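Local coordinates for type IV secretion system protein VirB11 (Brucella suis, PDB 2GZA) that hydrolyses ATP as a hexameric VirB11-type ATPase of the type IV secretion system, a virulence machinery that could help establish the replication niche in the host, at residues L168-I178 with L195-Q203. Residues are numbered along the deposited sequence; the frame is centred on the assembly and turned at random.
Sequences LRRAVQLERVI and LMQEIPFDQ
R169 NE donates to E198 OE2 at 2.9 Å, a bent salt-bridge bond (N-H...O 134°) that tilts out of the guanidinium plane and reaches the oxygen from above the carboxylate. In this P-loop NTPase fold it ties helix 164-173, which leads into strand 178-182, to the turn that follows helix 188-196, whose first residues belong to the predicted ATP-binding loop. R169 is long enough to serve two acids: CG lies anti to the backbone N (chi1 173°), and the bend at chi3 lets NE face E198 while NH2 forms a salt bridge with E130 of a neighbouring subunit. L129 of that subunit packs on both R169 and E198, so the ion pair sits at a subunit boundary.

About one turn further along the helix, V172 fits its two short methyl branches against L195 and the type I turn from M196 to I199. CG1 meets I199 CG1 at 3.6 Å, the side chains crossing nearly at right angles, while CG2 lies 4.0 Å from L195 CD2. The forked leucine spreads further: CD2 also touches L168 CB (3.8 Å), and CD1 approaches I178 CG2 on the strand.

A Schellman motif closes helix 164-173, with E175 at positive phi as C-prime and R176 N bonded to A171 O. R176 also folds back so that L174 O lies in its guanidinium plane, accepting from both NE (3.0 Å) and NH2 (2.9 Å).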
loop_
_atom_site.group_PDB
_atom_site.type_symbol
_atom_site.label_atom_id
_atom_site.label_comp_id
_atom_site.label_asym_id
_atom_site.label_seq_id
_atom_site.Cartn_x
_atom_site.Cartn_y
_atom_site.Cartn_z
ATOM N N LEU C 168 29.864 23.391 20.201
ATOM C CA LEU C 168 28.920 24.105 19.362
ATOM C C LEU C 168 29.618 25.074 18.426
ATOM O O LEU C 168 29.260 25.144 17.248
ATOM C CB LEU C 168 27.849 24.802 20.208
ATOM C CG LEU C 168 26.864 23.893 20.959
ATOM C CD1 LEU C 168 25.886 24.715 21.768
ATOM C CD2 LEU C 168 26.110 22.961 20.029
ATOM N N ARG C 169 30.618 25.796 18.940
ATOM C CA ARG C 169 31.439 26.684 18.114
ATOM C C ARG C 169 32.145 25.914 16.998
ATOM O O ARG C 169 32.108 26.320 15.831
ATOM C CB ARG C 169 32.473 27.444 18.947
ATOM C CG ARG C 169 33.460 28.246 18.079
ATOM C CD ARG C 169 34.470 29.032 18.885
ATOM N NE ARG C 169 33.881 30.244 19.434
ATOM C CZ ARG C 169 33.696 30.475 20.730
ATOM N NH1 ARG C 169 34.070 29.583 21.644
ATOM N NH2 ARG C 169 33.145 31.616 21.115
ATOM N N ARG C 170 32.779 24.803 17.356
ATOM C CA ARG C 170 33.472 23.978 16.374
ATOM C C ARG C 170 32.523 23.391 15.338
ATOM O O ARG C 170 32.839 23.386 14.147
ATOM C CB ARG C 170 34.292 22.871 17.042
ATOM C CG ARG C 170 35.615 23.342 17.661
ATOM C CD ARG C 170 36.561 23.964 16.629
ATOM N NE ARG C 170 37.226 22.966 15.791
ATOM C CZ ARG C 170 37.666 23.177 14.550
ATOM N NH1 ARG C 170 37.507 24.355 13.962
ATOM N NH2 ARG C 170 38.258 22.195 13.890
ATOM N N ALA C 171 31.363 22.917 15.792
ATOM C CA ALA C 171 30.354 22.341 14.902
ATOM C C ALA C 171 29.932 23.309 13.801
ATOM O O ALA C 171 29.801 22.903 12.650
ATOM C CB ALA C 171 29.147 21.857 15.692
ATOM N N VAL C 172 29.744 24.579 14.164
ATOM C CA VAL C 172 29.401 25.633 13.206
ATOM C C VAL C 172 30.569 25.911 12.257
ATOM O O VAL C 172 30.369 26.104 11.059
ATOM C CB VAL C 172 28.970 26.950 13.903
ATOM C CG1 VAL C 172 28.653 28.012 12.875
ATOM C CG2 VAL C 172 27.760 26.727 14.814
ATOM N N GLN C 173 31.780 25.920 12.803
ATOM C CA GLN C 173 32.998 26.184 12.028
ATOM C C GLN C 173 33.266 25.046 11.067
ATOM O O GLN C 173 33.727 25.259 9.949
ATOM C CB GLN C 173 34.196 26.364 12.953
ATOM C CG GLN C 173 34.164 27.657 13.745
ATOM C CD GLN C 173 35.285 27.773 14.763
ATOM O OE1 GLN C 173 35.531 28.853 15.295
ATOM N NE2 GLN C 173 35.966 26.668 15.036
ATOM N N LEU C 174 32.952 23.840 11.526
ATOM C CA LEU C 174 33.093 22.617 10.747
ATOM C C LEU C 174 31.855 22.321 9.899
ATOM O O LEU C 174 31.712 21.224 9.355
ATOM C CB LEU C 174 33.387 21.437 11.678
ATOM C CG LEU C 174 34.829 20.962 11.906
ATOM C CD1 LEU C 174 35.880 21.986 11.485
ATOM C CD2 LEU C 174 35.023 20.548 13.364
ATOM N N GLU C 175 30.958 23.300 9.815
ATOM C CA GLU C 175 29.808 23.260 8.910
ATOM C C GLU C 175 28.879 22.061 9.112
ATOM O O GLU C 175 28.289 21.561 8.163
ATOM C CB GLU C 175 30.271 23.364 7.449
ATOM C CG GLU C 175 30.962 24.689 7.146
ATOM C CD GLU C 175 31.638 24.715 5.791
ATOM O OE1 GLU C 175 31.775 23.637 5.161
ATOM O OE2 GLU C 175 32.032 25.819 5.359
ATOM N N ARG C 176 28.750 21.614 10.357
ATOM C CA ARG C 176 27.778 20.581 10.709
ATOM C C ARG C 176 26.367 21.128 10.579
ATOM O O ARG C 176 26.122 22.296 10.874
ATOM C CB ARG C 176 27.974 20.095 12.155
ATOM C CG ARG C 176 29.349 19.554 12.519
ATOM C CD ARG C 176 29.763 18.355 11.684
ATOM N NE ARG C 176 30.516 18.777 10.500
ATOM C CZ ARG C 176 30.695 18.037 9.408
ATOM N NH1 ARG C 176 30.170 16.821 9.330
ATOM N NH2 ARG C 176 31.392 18.520 8.390
ATOM N N VAL C 177 25.441 20.282 10.147
ATOM C CA VAL C 177 24.032 20.652 10.110
ATOM C C VAL C 177 23.491 20.573 11.530
ATOM O O VAL C 177 23.557 19.523 12.175
ATOM C CB VAL C 177 23.222 19.736 9.177
ATOM C CG1 VAL C 177 21.734 20.070 9.254
ATOM C CG2 VAL C 177 23.725 19.857 7.765
ATOM N N ILE C 178 22.977 21.695 12.019
ATOM C CA ILE C 178 22.554 21.816 13.411
ATOM C C ILE C 178 21.079 22.166 13.508
ATOM O O ILE C 178 20.615 23.135 12.901
ATOM C CB ILE C 178 23.392 22.870 14.172
ATOM C CG1 ILE C 178 24.878 22.521 14.098
ATOM C CG2 ILE C 178 22.928 22.982 15.634
ATOM C CD1 ILE C 178 25.808 23.697 14.343
ATOM N N LEU C 195 24.562 30.897 17.580
ATOM C CA LEU C 195 25.316 29.972 16.732
ATOM C C LEU C 195 25.690 30.575 15.382
ATOM O O LEU C 195 26.736 30.251 14.815
ATOM C CB LEU C 195 24.541 28.666 16.519
ATOM C CG LEU C 195 24.360 27.728 17.714
ATOM C CD1 LEU C 195 23.421 26.595 17.355
ATOM C CD2 LEU C 195 25.691 27.183 18.217
ATOM N N MET C 196 24.830 31.449 14.872
ATOM C CA MET C 196 25.063 32.131 13.604
ATOM C C MET C 196 26.222 33.115 13.685
ATOM O O MET C 196 26.885 33.379 12.677
ATOM C CB MET C 196 23.794 32.835 13.137
ATOM C CG MET C 196 22.837 31.957 12.346
ATOM S SD MET C 196 21.100 32.476 12.426
ATOM C CE MET C 196 21.202 34.215 12.049
ATOM N N GLN C 197 26.472 33.648 14.877
ATOM C CA GLN C 197 27.597 34.556 15.081
ATOM C C GLN C 197 28.940 33.832 14.964
ATOM O O GLN C 197 29.981 34.461 14.829
ATOM C CB GLN C 197 27.465 35.284 16.419
ATOM C CG GLN C 197 26.337 36.312 16.468
ATOM C CD GLN C 197 26.426 37.351 15.355
ATOM O OE1 GLN C 197 25.517 37.476 14.537
ATOM N NE2 GLN C 197 27.527 38.092 15.318
ATOM N N GLU C 198 28.899 32.505 15.001
ATOM C CA GLU C 198 30.095 31.673 14.863
ATOM C C GLU C 198 30.438 31.368 13.404
ATOM O O GLU C 198 31.510 30.836 13.116
ATOM C CB GLU C 198 29.942 30.362 15.641
ATOM C CG GLU C 198 29.664 30.523 17.131
ATOM C CD GLU C 198 30.704 31.365 17.858
ATOM O OE1 GLU C 198 30.301 32.156 18.740
ATOM O OE2 GLU C 198 31.915 31.241 17.557
ATOM N N ILE C 199 29.517 31.682 12.495
ATOM C CA ILE C 199 29.769 31.569 11.061
ATOM C C ILE C 199 30.734 32.684 10.643
ATOM O O ILE C 199 30.536 33.838 11.020
ATOM C CB ILE C 199 28.447 31.637 10.234
ATOM C CG1 ILE C 199 27.426 30.625 10.766
ATOM C CG2 ILE C 199 28.712 31.404 8.738
ATOM C CD1 ILE C 199 26.029 30.783 10.218
ATOM N N PRO C 200 31.800 32.336 9.899
ATOM C CA PRO C 200 32.759 33.327 9.400
ATOM C C PRO C 200 32.058 34.423 8.611
ATOM O O PRO C 200 31.194 34.127 7.786
ATOM C CB PRO C 200 33.673 32.507 8.489
ATOM C CG PRO C 200 33.596 31.121 9.040
ATOM C CD PRO C 200 32.179 30.967 9.503
ATOM N N PHE C 201 32.437 35.669 8.874
ATOM C CA PHE C 201 31.728 36.845 8.386
ATOM C C PHE C 201 31.800 37.040 6.872
ATOM O O PHE C 201 31.076 37.866 6.314
ATOM C CB PHE C 201 32.241 38.097 9.102
ATOM C CG PHE C 201 32.073 38.050 10.599
ATOM C CD1 PHE C 201 33.013 38.636 11.428
ATOM C CD2 PHE C 201 30.974 37.412 11.182
ATOM C CE1 PHE C 201 32.863 38.600 12.810
ATOM C CE2 PHE C 201 30.821 37.368 12.564
ATOM C CZ PHE C 201 31.765 37.964 13.376
ATOM N N ASP C 202 32.664 36.275 6.213
ATOM C CA ASP C 202 32.866 36.401 4.767
ATOM C C ASP C 202 32.065 35.388 3.947
ATOM O O ASP C 202 32.195 35.322 2.718
ATOM C CB ASP C 202 34.359 36.308 4.422
ATOM C CG ASP C 202 34.963 34.950 4.750
ATOM O OD1 ASP C 202 34.382 34.200 5.567
ATOM O OD2 ASP C 202 36.031 34.632 4.183
ATOM N N GLN C 203 31.245 34.598 4.633
ATOM C CA GLN C 203 30.416 33.595 3.977
ATOM C C GLN C 203 29.060 34.166 3.594
ATOM O O GLN C 203 28.512 35.016 4.293
ATOM C CB GLN C 203 30.250 32.369 4.868
ATOM C CG GLN C 203 31.511 31.519 4.990
ATOM C CD GLN C 203 31.294 30.223 5.756
ATOM O OE1 GLN C 203 30.168 29.851 6.077
ATOM N NE2 GLN C 203 32.378 29.532 6.054
#